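Putative ribose operon repressor (PDB 3EGC) probably acts as a DNA-binding transcriptional repressor of the LacI family, whose periplasmic-binding-protein-like domain would sense a small effector such as a sugar. Local coordinates at residues A[11-16]-A[39-44]; A[89-94]-A[253-258]; A[105-110]-A[267-272]; A[210-215]-A[228-233]; A[220-225]-A[237-242]. One frame throughout, in Å; residues are numbered along the deposited sequence.

How the interactions relate
From the N terminus, interaction 1 closes first: it pairs strands 10-15 and 40-45 around helix 21-36 and is complete before any other contact opens. Interactions 2 and 3 then open on neighbouring strands, 90-93 and 103-107, and wait some 160 residues for their partners, helix 241-257 and strand 264-272; along the chain the two cross. Interactions 4 and 5 nest inside both long loops and cross each other, joining the loops and strands between 210 and 242. Interactions 1 and 2 touch in one lobe, while interactions 3 and 5, with centres about 9 Å apart, meet where the chain passes between the lobes.

Interaction 1. Residues A[11-16]-A[39-44]; sequences VGLIVS and YSVLLA
The Tyr39 ring meets Val11 obliquely: methyl CG2 of Val11 lies 3.9 Å from ring atom CD2. With CG anti to its carbonyl carbon (chi1 -71°), the ring swings beside the start of the neighbouring strand, and its hydroxyl goes on to hydrogen-bond the carboxylate of Glu257. Beyond this aromatic corner the two strands of this beta-alpha-beta unit run parallel, and five backbone hydrogen bonds join them. They run from Val11 N to Ser40 O (2.9 Å) through to Val15 N and Ala44 O (3.0 Å), alternating strands. On the face that carries Val11, Leu13 and Val41, CB of Leu13 rests on CG1 of Val41 at 3.7 Å, and helix 21-36 covers Leu13 and Val41, while helix 241-257 packs on Val11. The other face is thinner: Gly12 contributes no side chain there, and Ile14 CG1 meets Ala44 CB at 4.2 Å beneath helix 50-62. Strand 40-45 is one edge of this chain's sheet, yet Val41 and Leu43 make backbone hydrogen bonds to the second subunit, where Leu42 and Leu43 also pack on their own counterparts. Across the two segments the polar bonds are all main-chain, and side chains meet through carbon; the Tyr39 hydroxyl finds its partner outside.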
# COMPACT_ATOMS: atom_id res chain seq x y z
N VAL A 11 14.56 -16.85 -1.45
CA VAL A 11 15.27 -15.65 -1.10
C VAL A 11 14.47 -14.99 0.01
O VAL A 11 13.28 -15.13 0.04
CB VAL A 11 15.36 -14.79 -2.37
CG1 VAL A 11 15.34 -13.33 -2.07
CG2 VAL A 11 16.53 -15.21 -3.19
N GLY A 12 15.13 -14.25 0.88
CA GLY A 12 14.47 -13.61 2.01
C GLY A 12 14.20 -12.15 1.67
O GLY A 12 15.12 -11.49 1.20
N LEU A 13 12.96 -11.68 1.81
CA LEU A 13 12.65 -10.27 1.62
C LEU A 13 12.25 -9.68 2.95
O LEU A 13 11.33 -10.18 3.62
CB LEU A 13 11.55 -10.04 0.60
CG LEU A 13 10.98 -8.62 0.50
CD1 LEU A 13 12.05 -7.57 0.09
CD2 LEU A 13 9.77 -8.52 -0.45
N ILE A 14 13.01 -8.72 3.40
CA ILE A 14 12.78 -8.14 4.70
C ILE A 14 12.53 -6.68 4.47
O ILE A 14 13.33 -6.02 3.90
CB ILE A 14 13.99 -8.34 5.67
CG1 ILE A 14 14.17 -9.83 5.97
CG2 ILE A 14 13.80 -7.48 6.98
CD1 ILE A 14 15.43 -10.21 6.82
N VAL A 15 11.38 -6.21 4.89
CA VAL A 15 10.95 -4.90 4.56
C VAL A 15 10.66 -4.11 5.84
O VAL A 15 10.03 -4.63 6.75
CB VAL A 15 9.71 -5.05 3.64
CG1 VAL A 15 8.67 -3.99 3.86
CG2 VAL A 15 10.17 -5.14 2.17
N SER A 16 11.04 -2.83 5.88
CA SER A 16 10.83 -2.02 7.05
C SER A 16 9.34 -1.62 7.30
O SER A 16 8.94 -1.38 8.49
CB SER A 16 11.69 -0.80 6.97
OG SER A 16 11.60 -0.19 5.68
N TYR A 39 12.50 -18.53 -8.36
CA TYR A 39 12.69 -18.39 -6.92
C TYR A 39 11.41 -18.11 -6.15
O TYR A 39 10.56 -17.38 -6.63
CB TYR A 39 13.67 -17.24 -6.59
CG TYR A 39 15.09 -17.53 -6.95
CD1 TYR A 39 15.48 -17.54 -8.29
CD2 TYR A 39 16.02 -17.82 -5.98
CE1 TYR A 39 16.78 -17.84 -8.65
CE2 TYR A 39 17.36 -18.09 -6.34
CZ TYR A 39 17.73 -18.10 -7.68
OH TYR A 39 19.03 -18.35 -8.06
N SER A 40 11.37 -18.59 -4.91
CA SER A 40 10.35 -18.28 -3.97
C SER A 40 10.79 -17.14 -3.02
O SER A 40 11.99 -16.95 -2.79
CB SER A 40 10.02 -19.55 -3.14
OG SER A 40 9.30 -20.48 -3.93
N VAL A 41 9.81 -16.45 -2.43
CA VAL A 41 10.06 -15.35 -1.55
C VAL A 41 9.45 -15.44 -0.17
O VAL A 41 8.21 -15.40 -0.01
CB VAL A 41 9.59 -14.01 -2.19
CG1 VAL A 41 9.89 -12.82 -1.20
CG2 VAL A 41 10.31 -13.83 -3.58
N LEU A 42 10.32 -15.53 0.83
CA LEU A 42 9.87 -15.51 2.21
C LEU A 42 9.76 -14.03 2.67
O LEU A 42 10.68 -13.20 2.41
CB LEU A 42 10.89 -16.24 3.08
CG LEU A 42 10.89 -17.74 3.34
CD1 LEU A 42 12.11 -18.14 4.34
CD2 LEU A 42 9.53 -18.26 3.79
N LEU A 43 8.69 -13.69 3.35
CA LEU A 43 8.48 -12.29 3.68
C LEU A 43 8.57 -12.02 5.16
O LEU A 43 8.06 -12.78 5.95
CB LEU A 43 7.16 -11.79 3.14
CG LEU A 43 6.65 -10.45 3.64
CD1 LEU A 43 7.44 -9.28 2.99
CD2 LEU A 43 5.09 -10.32 3.36
N ALA A 44 9.30 -10.97 5.53
CA ALA A 44 9.24 -10.49 6.88
C ALA A 44 8.96 -8.99 6.87
O ALA A 44 9.42 -8.23 5.98
CB ALA A 44 10.47 -10.84 7.62

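Interaction 2. Residues A[89-94]-A[253-258]; sequences PIVAVN and IHMIEG
Pro89 and Met255 mark the closest backbone approach, with CA atoms 6.2 Å apart, where the start of strand 90-93 comes beside the last turn of helix 241-257 and no hydrogen bond crosses between them. Side chains do the joining. Met255 reaches across with three of its atoms. Its CB lies 3.8 Å from CB of Pro89; its sulfur SD touches methyl CG1 of Val91 at 3.7 Å; and its terminal methyl CE turns back to CB of Pro89, again at 3.8 Å. That return is made by the bend about the CG-SD bond (chi3 67°), which curls the thioether against the strand. CE also comes within 3.9 Å of the backbone N of Ile90, so the methyl covers the main chain as well as the proline. Pro89 is thereby touched from two helix residues: its CG atom also meets CG1 of Ile256 at 3.7 Å, the two side chains crossing at about a right angle. Val91 is pressed further by Ala248, Met251 and Leu252 of the same helix, and Ala262 of the following loop adds to the cover of Met255. The helix is left at Gly258, whose positive phi turns the chain away. Such helix-on-strand packing is the ordinary layering of a three-layer alpha/beta/alpha sandwich; here the helix comes from late in the sequence but covers strands of the N-terminal lobe, as expected of the type I periplasmic-binding-protein fold.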
# COMPACT_ATOMS: atom_id res chain seq x y z
N PRO A 89 24.95 -13.37 0.08
CA PRO A 89 24.59 -12.19 -0.72
C PRO A 89 23.44 -11.39 -0.12
O PRO A 89 22.40 -11.96 0.27
CB PRO A 89 24.19 -12.77 -2.12
CG PRO A 89 23.89 -14.19 -1.87
CD PRO A 89 24.50 -14.62 -0.54
N ILE A 90 23.64 -10.08 -0.08
CA ILE A 90 22.63 -9.16 0.42
C ILE A 90 22.49 -7.96 -0.49
O ILE A 90 23.45 -7.29 -0.76
CB ILE A 90 22.98 -8.64 1.84
CG1 ILE A 90 23.08 -9.83 2.85
CG2 ILE A 90 21.96 -7.53 2.30
CD1 ILE A 90 23.59 -9.43 4.16
N VAL A 91 21.30 -7.67 -0.97
CA VAL A 91 21.14 -6.37 -1.56
C VAL A 91 20.12 -5.55 -0.85
O VAL A 91 19.07 -6.05 -0.50
CB VAL A 91 20.98 -6.36 -3.08
CG1 VAL A 91 21.33 -7.74 -3.75
CG2 VAL A 91 19.71 -5.86 -3.43
N ALA A 92 20.50 -4.30 -0.53
CA ALA A 92 19.64 -3.33 0.12
C ALA A 92 18.81 -2.58 -0.90
O ALA A 92 19.29 -2.30 -2.02
CB ALA A 92 20.50 -2.32 0.97
N VAL A 93 17.61 -2.18 -0.50
CA VAL A 93 16.83 -1.25 -1.37
C VAL A 93 16.51 -0.04 -0.53
O VAL A 93 16.41 -0.17 0.74
CB VAL A 93 15.48 -1.86 -1.87
CG1 VAL A 93 15.75 -2.97 -2.81
CG2 VAL A 93 14.63 -2.35 -0.65
N ASN A 94 16.34 1.09 -1.24
CA ASN A 94 15.81 2.33 -0.70
C ASN A 94 16.88 3.08 0.11
O ASN A 94 17.16 4.28 -0.15
CB ASN A 94 14.50 2.08 0.06
CG ASN A 94 14.00 3.30 0.85
OD1 ASN A 94 13.74 3.21 2.06
ND2 ASN A 94 13.90 4.43 0.20
N ILE A 253 20.17 -12.35 -7.75
CA ILE A 253 20.24 -13.60 -8.45
C ILE A 253 21.63 -13.82 -9.10
O ILE A 253 22.24 -14.88 -8.92
CB ILE A 253 19.11 -13.70 -9.47
CG1 ILE A 253 17.76 -13.87 -8.72
CG2 ILE A 253 19.41 -14.84 -10.49
CD1 ILE A 253 16.49 -13.64 -9.62
N HIS A 254 22.11 -12.84 -9.84
CA HIS A 254 23.50 -12.80 -10.26
C HIS A 254 24.50 -13.16 -9.15
O HIS A 254 25.36 -14.05 -9.34
CB HIS A 254 23.83 -11.43 -10.83
CG HIS A 254 23.15 -11.15 -12.13
ND1 HIS A 254 23.19 -12.04 -13.18
CD2 HIS A 254 22.44 -10.09 -12.55
CE1 HIS A 254 22.49 -11.55 -14.19
NE2 HIS A 254 22.03 -10.37 -13.83
N MET A 255 24.38 -12.50 -7.99
CA MET A 255 25.26 -12.78 -6.86
C MET A 255 25.16 -14.24 -6.38
O MET A 255 26.14 -14.79 -5.92
CB MET A 255 25.00 -11.83 -5.68
CG MET A 255 25.25 -10.41 -5.97
SD MET A 255 24.58 -9.17 -4.86
CE MET A 255 25.55 -9.51 -3.41
N ILE A 256 23.96 -14.83 -6.45
CA ILE A 256 23.74 -16.16 -5.91
C ILE A 256 24.26 -17.21 -6.88
O ILE A 256 24.78 -18.22 -6.46
CB ILE A 256 22.23 -16.42 -5.70
CG1 ILE A 256 21.67 -15.52 -4.56
CG2 ILE A 256 21.96 -17.93 -5.53
CD1 ILE A 256 20.17 -15.43 -4.52
N GLU A 257 24.06 -16.98 -8.19
CA GLU A 257 24.35 -17.98 -9.21
C GLU A 257 25.75 -17.74 -9.78
O GLU A 257 26.20 -18.42 -10.68
CB GLU A 257 23.26 -17.99 -10.31
CG GLU A 257 21.80 -18.21 -9.81
CD GLU A 257 20.72 -18.22 -10.92
OE1 GLU A 257 21.03 -17.88 -12.12
OE2 GLU A 257 19.56 -18.57 -10.59
N GLY A 258 26.45 -16.77 -9.22
CA GLY A 258 27.81 -16.42 -9.61
C GLY A 258 27.95 -15.86 -11.01
O GLY A 258 28.94 -16.14 -11.71

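Interaction 3. Residues A[105-110]-A[267-272]; sequences VLSENV and LQTRFV
Glu108 reaches Thr269 with its carboxylate: the backbone N-H of Thr269 donates to OE2 of Glu108 at 2.9 Å, arriving from 48° above the carboxylate plane. The Thr269 hydroxyl adds a weak bond to the same oxygen. Methyl CG2 of Thr269 meanwhile rests on CG of Glu108 at 3.7 Å and nearly as close to CB of Ser107. Behind this side-chain grip lies one parallel bridge, Ser107 with Leu267. There Leu267 N donates to Leu106 O (2.8 Å), and Glu108 N returns a more bent bond to Leu267 O (3.1 Å). Strand 103-107 thus hands over to helix 109-122 just where strand 264-272 passes it; in the type I periplasmic-binding-protein fold, such passages form part of the hinge linking the two lobes. On the side towards helix 241-257, Val105 CG1 meets Leu267 CD2 at 3.8 Å, and Ile244 packs on both residues. Glu108 places its extended chain by setting CG between the backbone N and carbonyl carbon (chi1 65°). Its second oxygen, OE1, forms a salt bridge with Arg111, which probably steadies the carboxylate. Ser107 is fixed in turn by its neighbours, its hydroxyl bonding OE1 of Gln239 and its carbonyl accepting from Arg266.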
# COMPACT_ATOMS: atom_id res chain seq x y z
N VAL A 105 20.16 -0.93 -4.41
CA VAL A 105 19.32 -0.34 -5.41
C VAL A 105 18.56 0.84 -4.78
O VAL A 105 17.64 0.64 -3.99
CB VAL A 105 18.26 -1.34 -5.95
CG1 VAL A 105 17.42 -0.66 -7.10
CG2 VAL A 105 18.92 -2.63 -6.38
N LEU A 106 18.93 2.04 -5.18
CA LEU A 106 18.47 3.27 -4.63
C LEU A 106 17.82 4.19 -5.71
O LEU A 106 18.00 3.98 -6.88
CB LEU A 106 19.68 3.98 -4.01
CG LEU A 106 20.60 3.09 -3.15
CD1 LEU A 106 21.92 3.88 -2.76
CD2 LEU A 106 19.87 2.58 -1.89
N SER A 107 17.10 5.22 -5.29
CA SER A 107 16.62 6.24 -6.24
C SER A 107 17.61 7.38 -6.39
O SER A 107 18.50 7.54 -5.54
CB SER A 107 15.28 6.84 -5.80
OG SER A 107 14.27 5.86 -5.84
N GLU A 108 17.44 8.17 -7.45
CA GLU A 108 18.21 9.43 -7.57
C GLU A 108 17.63 10.58 -6.72
O GLU A 108 17.07 11.59 -7.23
CB GLU A 108 18.45 9.83 -9.04
CG GLU A 108 17.16 10.17 -9.82
CD GLU A 108 17.36 10.19 -11.34
OE1 GLU A 108 18.50 9.96 -11.82
OE2 GLU A 108 16.36 10.44 -12.05
N ASN A 109 17.77 10.45 -5.41
CA ASN A 109 17.12 11.40 -4.48
C ASN A 109 17.53 12.87 -4.58
O ASN A 109 16.67 13.74 -4.70
CB ASN A 109 17.27 10.94 -3.05
CG ASN A 109 16.69 9.52 -2.82
OD1 ASN A 109 15.51 9.29 -3.04
ND2 ASN A 109 17.52 8.62 -2.30
N VAL A 110 18.83 13.16 -4.54
CA VAL A 110 19.31 14.52 -4.78
C VAL A 110 18.67 15.13 -6.06
O VAL A 110 17.97 16.13 -6.02
CB VAL A 110 20.90 14.57 -4.94
CG1 VAL A 110 21.40 16.02 -4.90
CG2 VAL A 110 21.59 13.78 -3.91
N LEU A 267 18.50 4.54 -9.59
CA LEU A 267 17.43 4.50 -10.60
C LEU A 267 16.72 5.86 -10.87
O LEU A 267 16.44 6.63 -9.98
CB LEU A 267 16.39 3.48 -10.18
CG LEU A 267 16.45 2.10 -10.81
CD1 LEU A 267 17.87 1.63 -11.31
CD2 LEU A 267 15.69 1.00 -10.00
N GLN A 268 16.43 6.12 -12.13
CA GLN A 268 15.78 7.34 -12.54
C GLN A 268 14.37 7.53 -11.93
O GLN A 268 13.51 6.61 -11.93
CB GLN A 268 15.73 7.36 -14.08
CG GLN A 268 14.56 8.14 -14.79
CD GLN A 268 14.50 7.82 -16.33
OE1 GLN A 268 13.93 6.82 -16.78
NE2 GLN A 268 15.13 8.64 -17.11
N THR A 269 14.15 8.71 -11.42
CA THR A 269 12.90 9.17 -10.94
C THR A 269 12.35 10.17 -11.99
O THR A 269 13.09 10.73 -12.82
CB THR A 269 13.07 9.93 -9.61
OG1 THR A 269 13.82 11.12 -9.81
CG2 THR A 269 13.81 9.10 -8.66
N ARG A 270 11.07 10.42 -11.94
CA ARG A 270 10.54 11.35 -12.85
C ARG A 270 9.61 12.34 -12.15
O ARG A 270 8.84 12.00 -11.27
CB ARG A 270 9.90 10.67 -14.05
CG ARG A 270 8.43 10.66 -14.04
CD ARG A 270 7.91 9.84 -15.18
NE ARG A 270 6.61 10.31 -15.59
CZ ARG A 270 5.46 9.77 -15.21
NH1 ARG A 270 5.45 8.73 -14.40
NH2 ARG A 270 4.33 10.28 -15.64
N PHE A 271 9.72 13.59 -12.58
CA PHE A 271 8.91 14.66 -12.00
C PHE A 271 7.56 14.72 -12.70
O PHE A 271 7.48 14.76 -13.93
CB PHE A 271 9.65 16.00 -12.12
CG PHE A 271 9.03 17.09 -11.32
CD1 PHE A 271 8.74 18.31 -11.91
CD2 PHE A 271 8.74 16.91 -9.98
CE1 PHE A 271 8.14 19.34 -11.17
CE2 PHE A 271 8.20 17.92 -9.24
CZ PHE A 271 7.89 19.16 -9.84
N VAL A 272 6.49 14.67 -11.92
CA VAL A 272 5.14 14.68 -12.50
C VAL A 272 4.41 15.89 -11.98
O VAL A 272 4.20 16.02 -10.76
CB VAL A 272 4.38 13.39 -12.09
CG1 VAL A 272 2.93 13.37 -12.65
CG2 VAL A 272 5.20 12.13 -12.50

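Interaction 4. Residues A[210-215]-A[228-233]; sequences LRYGPD and AFLDPP
Tyr212 has far more surface buried here than any other residue, and it meets a proline-rich turn at the rim of its ring. Its hydroxyl donates to the carbonyl O of Pro232, with OH and O 2.8 Å apart. The acceptor lies at the ring edge, near the ring plane, whereas seen from the carbonyl the phenol oxygen stands 47° above the carbonyl plane. Ring atom CE1 takes most of the remaining contact: CD of Pro232 is 3.7 Å from it, and CB of Leu230 approaches obliquely at 3.8 Å. Tyr212 reaches this turn because CG stands anti to the backbone N (chi1 166°). Pro232, with the second-largest surface in the contact, follows a cis peptide bond, and its CD also comes 4.1 Å from CA of Gly213. Gly213 adopts backbone angles that suit glycine. Just before Tyr212, Arg211 holds the carboxylate of Asp215 side-on, NE to OD2 (2.8 Å) and NH2 to OD1, while OD2 also accepts from the backbone N of Arg211; the turn carrying Tyr212 is thus braced within its own segment. Met202 and Leu205 of helix 195-208, together with Leu234, pack on the tyrosine. Since a proline has no N-H to give, the partner available in the Pro232-Pro233 pair is a carbonyl, and a phenol donor is well matched to it: one polar bond amid apolar contacts joins two surface loops.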
# COMPACT_ATOMS: atom_id res chain seq x y z
N LEU A 210 -4.44 26.75 7.75
CA LEU A 210 -3.83 27.24 6.52
C LEU A 210 -4.39 26.55 5.29
O LEU A 210 -4.93 25.49 5.38
CB LEU A 210 -2.31 27.16 6.57
CG LEU A 210 -1.59 27.91 7.72
CD1 LEU A 210 -0.09 27.68 7.69
CD2 LEU A 210 -1.89 29.39 7.59
N ARG A 211 -4.27 27.18 4.14
CA ARG A 211 -4.87 26.61 2.94
C ARG A 211 -3.83 26.07 1.98
O ARG A 211 -2.95 26.82 1.49
CB ARG A 211 -5.76 27.63 2.25
CG ARG A 211 -6.98 28.05 3.09
CD ARG A 211 -7.46 29.42 2.60
NE ARG A 211 -6.39 30.42 2.59
CZ ARG A 211 -6.47 31.58 1.95
NH1 ARG A 211 -7.57 31.89 1.29
NH2 ARG A 211 -5.45 32.44 1.93
N TYR A 212 -3.91 24.75 1.76
CA TYR A 212 -3.11 24.14 0.74
C TYR A 212 -3.40 24.96 -0.50
O TYR A 212 -4.56 25.19 -0.81
CB TYR A 212 -3.50 22.68 0.52
CG TYR A 212 -2.90 22.17 -0.76
CD1 TYR A 212 -3.64 22.11 -1.94
CD2 TYR A 212 -1.57 21.80 -0.81
CE1 TYR A 212 -3.09 21.68 -3.13
CE2 TYR A 212 -1.00 21.33 -2.00
CZ TYR A 212 -1.76 21.29 -3.15
OH TYR A 212 -1.15 20.83 -4.31
N GLY A 213 -2.36 25.39 -1.20
CA GLY A 213 -2.54 26.23 -2.34
C GLY A 213 -2.12 27.66 -2.09
O GLY A 213 -0.95 27.96 -2.05
N PRO A 214 -3.09 28.57 -1.89
CA PRO A 214 -2.84 30.00 -1.64
C PRO A 214 -1.91 30.31 -0.45
O PRO A 214 -1.10 31.23 -0.52
CB PRO A 214 -4.24 30.55 -1.36
CG PRO A 214 -5.22 29.48 -1.81
CD PRO A 214 -4.50 28.19 -1.66
N ASP A 215 -2.04 29.56 0.64
CA ASP A 215 -1.14 29.73 1.81
C ASP A 215 0.18 28.96 1.73
O ASP A 215 1.23 29.52 2.03
CB ASP A 215 -1.87 29.36 3.11
CG ASP A 215 -3.04 30.30 3.42
OD1 ASP A 215 -2.97 31.50 3.09
OD2 ASP A 215 -4.03 29.84 3.98
N ALA A 228 -3.30 13.99 -7.24
CA ALA A 228 -3.85 14.67 -8.39
C ALA A 228 -5.30 15.16 -8.18
O ALA A 228 -5.86 15.78 -9.08
CB ALA A 228 -3.70 13.81 -9.66
N PHE A 229 -5.91 14.93 -7.02
CA PHE A 229 -7.32 15.37 -6.85
C PHE A 229 -7.32 16.73 -6.23
O PHE A 229 -8.34 17.38 -6.18
CB PHE A 229 -8.15 14.45 -5.93
CG PHE A 229 -8.14 13.00 -6.32
CD1 PHE A 229 -7.95 12.62 -7.62
CD2 PHE A 229 -8.34 12.02 -5.37
CE1 PHE A 229 -7.94 11.22 -7.98
CE2 PHE A 229 -8.31 10.68 -5.68
CZ PHE A 229 -8.12 10.25 -6.99
N LEU A 230 -6.16 17.15 -5.74
CA LEU A 230 -6.05 18.42 -5.01
C LEU A 230 -6.04 19.60 -5.99
O LEU A 230 -5.68 19.46 -7.16
CB LEU A 230 -4.77 18.43 -4.19
CG LEU A 230 -4.76 18.06 -2.69
CD1 LEU A 230 -6.05 17.40 -2.19
CD2 LEU A 230 -3.54 17.20 -2.37
N ASP A 231 -6.41 20.76 -5.49
CA ASP A 231 -6.39 21.95 -6.31
C ASP A 231 -5.46 22.99 -5.69
O ASP A 231 -5.80 23.60 -4.66
CB ASP A 231 -7.81 22.53 -6.40
CG ASP A 231 -7.84 23.85 -7.16
OD1 ASP A 231 -8.17 24.89 -6.51
OD2 ASP A 231 -7.45 23.86 -8.36
N PRO A 232 -4.28 23.20 -6.30
CA PRO A 232 -3.86 22.54 -7.52
C PRO A 232 -3.40 21.11 -7.26
O PRO A 232 -3.25 20.71 -6.09
CB PRO A 232 -2.68 23.41 -7.97
CG PRO A 232 -2.11 23.88 -6.71
CD PRO A 232 -3.26 24.17 -5.85
N PRO A 233 -3.20 20.33 -8.34
CA PRO A 233 -2.60 19.00 -8.17
C PRO A 233 -1.23 19.08 -7.54
O PRO A 233 -0.41 19.97 -7.87
CB PRO A 233 -2.52 18.47 -9.59
CG PRO A 233 -3.71 19.14 -10.30
CD PRO A 233 -3.77 20.53 -9.68

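Interaction 5. Residues A[220-225]-A[237-242]; sequences SFDNLP and VEQPTR
Phe221 and Val237 face each other in a short parallel bridge, CA to CA 4.5 Å, at the ends of strands 217-221 and 236-238. Val237 N donates to Ser220 O (2.7 Å), and Asp222 N to Val237 O. Past the bridge the chains part, and a water accepts from the N-H groups of both Asn223 and Gln239, spanning the gap. On the bridge itself, methyl CG1 of Val237 sits over one face of the Phe221 ring, 3.3 Å from the centroid and 17° off the normal. This is a tight CH-pi contact. The ring also makes a cation-pi contact with Arg143. Around the strand ends, two amide-carboxylate pairs follow, in opposite senses. Gln239, its amide oxygen turned to Ser107, donates from NE2 to OD1 of Asp222 at 2.9 Å, on the syn side and somewhat out of the carboxylate plane; the other Asp222 oxygen accepts from the backbone N of His195. In the second pair, ND2 of Asn223 donates a hydrogen bond to the anti lone pair of Glu238 OE2 at 2.7 Å. Amide and carboxylate lie nearly coplanar, with Asn223 CG anti to its backbone N (chi1 -176°). Glu238 OE1 is left for a salt bridge with Arg270, which would help to stabilise its negative charge. A strand leading from one lobe into helix 241-257 of the other is consistent with one of the hinge crossings of the type I periplasmic-binding-protein fold, and polar residues at such strand ends commonly lie near the interlobe cleft.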
# COMPACT_ATOMS: atom_id res chain seq x y z
N SER A 220 6.14 16.71 -3.44
CA SER A 220 6.32 15.53 -2.67
C SER A 220 7.05 14.46 -3.48
O SER A 220 6.95 14.46 -4.71
CB SER A 220 4.95 14.99 -2.25
OG SER A 220 5.06 13.83 -1.43
N PHE A 221 7.76 13.55 -2.80
CA PHE A 221 8.13 12.27 -3.40
C PHE A 221 6.96 11.26 -3.32
O PHE A 221 6.11 11.37 -2.45
CB PHE A 221 9.35 11.62 -2.71
CG PHE A 221 10.69 12.18 -3.17
CD1 PHE A 221 11.60 11.34 -3.77
CD2 PHE A 221 11.06 13.51 -2.91
CE1 PHE A 221 12.85 11.80 -4.16
CE2 PHE A 221 12.30 13.99 -3.30
CZ PHE A 221 13.21 13.16 -3.92
N ASP A 222 6.97 10.28 -4.23
CA ASP A 222 5.91 9.29 -4.31
C ASP A 222 4.69 9.80 -5.08
O ASP A 222 4.10 10.85 -4.75
CB ASP A 222 5.51 8.81 -2.93
CG ASP A 222 6.67 8.23 -2.18
OD1 ASP A 222 7.54 7.57 -2.85
OD2 ASP A 222 6.73 8.48 -0.96
N ASN A 223 4.28 9.03 -6.07
CA ASN A 223 3.20 9.43 -6.95
C ASN A 223 1.94 8.66 -6.60
O ASN A 223 1.72 7.56 -7.08
CB ASN A 223 3.60 9.13 -8.42
CG ASN A 223 2.58 9.60 -9.40
OD1 ASN A 223 1.58 10.24 -9.02
ND2 ASN A 223 2.84 9.36 -10.69
N LEU A 224 1.12 9.24 -5.73
CA LEU A 224 -0.12 8.64 -5.32
C LEU A 224 -1.28 9.35 -6.05
O LEU A 224 -1.31 10.56 -6.12
CB LEU A 224 -0.25 8.84 -3.80
CG LEU A 224 0.51 7.99 -2.72
CD1 LEU A 224 -0.24 6.74 -2.38
CD2 LEU A 224 1.95 7.59 -3.17
N PRO A 225 -2.23 8.58 -6.59
CA PRO A 225 -3.42 9.14 -7.27
C PRO A 225 -4.12 10.28 -6.52
O PRO A 225 -4.42 11.28 -7.12
CB PRO A 225 -4.36 7.91 -7.44
CG PRO A 225 -3.28 6.70 -7.61
CD PRO A 225 -2.21 7.10 -6.57
N VAL A 237 7.60 13.76 -7.20
CA VAL A 237 8.68 13.00 -7.78
C VAL A 237 8.35 11.50 -7.68
O VAL A 237 8.35 10.91 -6.58
CB VAL A 237 10.11 13.42 -7.28
CG1 VAL A 237 10.08 13.98 -5.92
CG2 VAL A 237 11.14 12.26 -7.45
N GLU A 238 8.01 10.93 -8.82
CA GLU A 238 7.69 9.53 -8.88
C GLU A 238 8.94 8.69 -8.76
O GLU A 238 9.92 8.94 -9.44
CB GLU A 238 6.95 9.19 -10.18
CG GLU A 238 6.60 7.73 -10.34
CD GLU A 238 5.94 7.46 -11.66
OE1 GLU A 238 6.62 6.92 -12.58
OE2 GLU A 238 4.74 7.82 -11.77
N GLN A 239 8.88 7.70 -7.88
CA GLN A 239 9.97 6.74 -7.74
C GLN A 239 9.62 5.50 -8.55
O GLN A 239 8.44 5.14 -8.57
CB GLN A 239 10.19 6.39 -6.28
CG GLN A 239 10.72 7.54 -5.49
CD GLN A 239 11.26 7.09 -4.12
OE1 GLN A 239 12.41 6.66 -4.01
NE2 GLN A 239 10.40 7.15 -3.10
N PRO A 240 10.62 4.85 -9.20
CA PRO A 240 10.40 3.60 -9.93
C PRO A 240 10.31 2.37 -8.97
O PRO A 240 11.13 1.44 -9.02
CB PRO A 240 11.64 3.51 -10.83
CG PRO A 240 12.74 4.11 -9.97
CD PRO A 240 12.06 5.16 -9.07
N THR A 241 9.30 2.36 -8.14
CA THR A 241 9.21 1.35 -7.05
C THR A 241 9.29 -0.08 -7.49
O THR A 241 10.05 -0.85 -6.93
CB THR A 241 7.90 1.49 -6.25
OG1 THR A 241 6.76 1.47 -7.17
CG2 THR A 241 7.88 2.77 -5.52
N ARG A 242 8.51 -0.43 -8.50
CA ARG A 242 8.58 -1.78 -9.05
C ARG A 242 9.94 -2.17 -9.61
O ARG A 242 10.41 -3.27 -9.36
CB ARG A 242 7.44 -1.98 -10.09
CG ARG A 242 6.15 -2.45 -9.42
CD ARG A 242 4.88 -2.11 -10.27
NE ARG A 242 4.64 -0.67 -10.30
CZ ARG A 242 3.55 -0.04 -9.85
NH1 ARG A 242 2.52 -0.74 -9.36
NH2 ARG A 242 3.48 1.29 -9.93
O HOH W 1 6.27 6.60 -6.60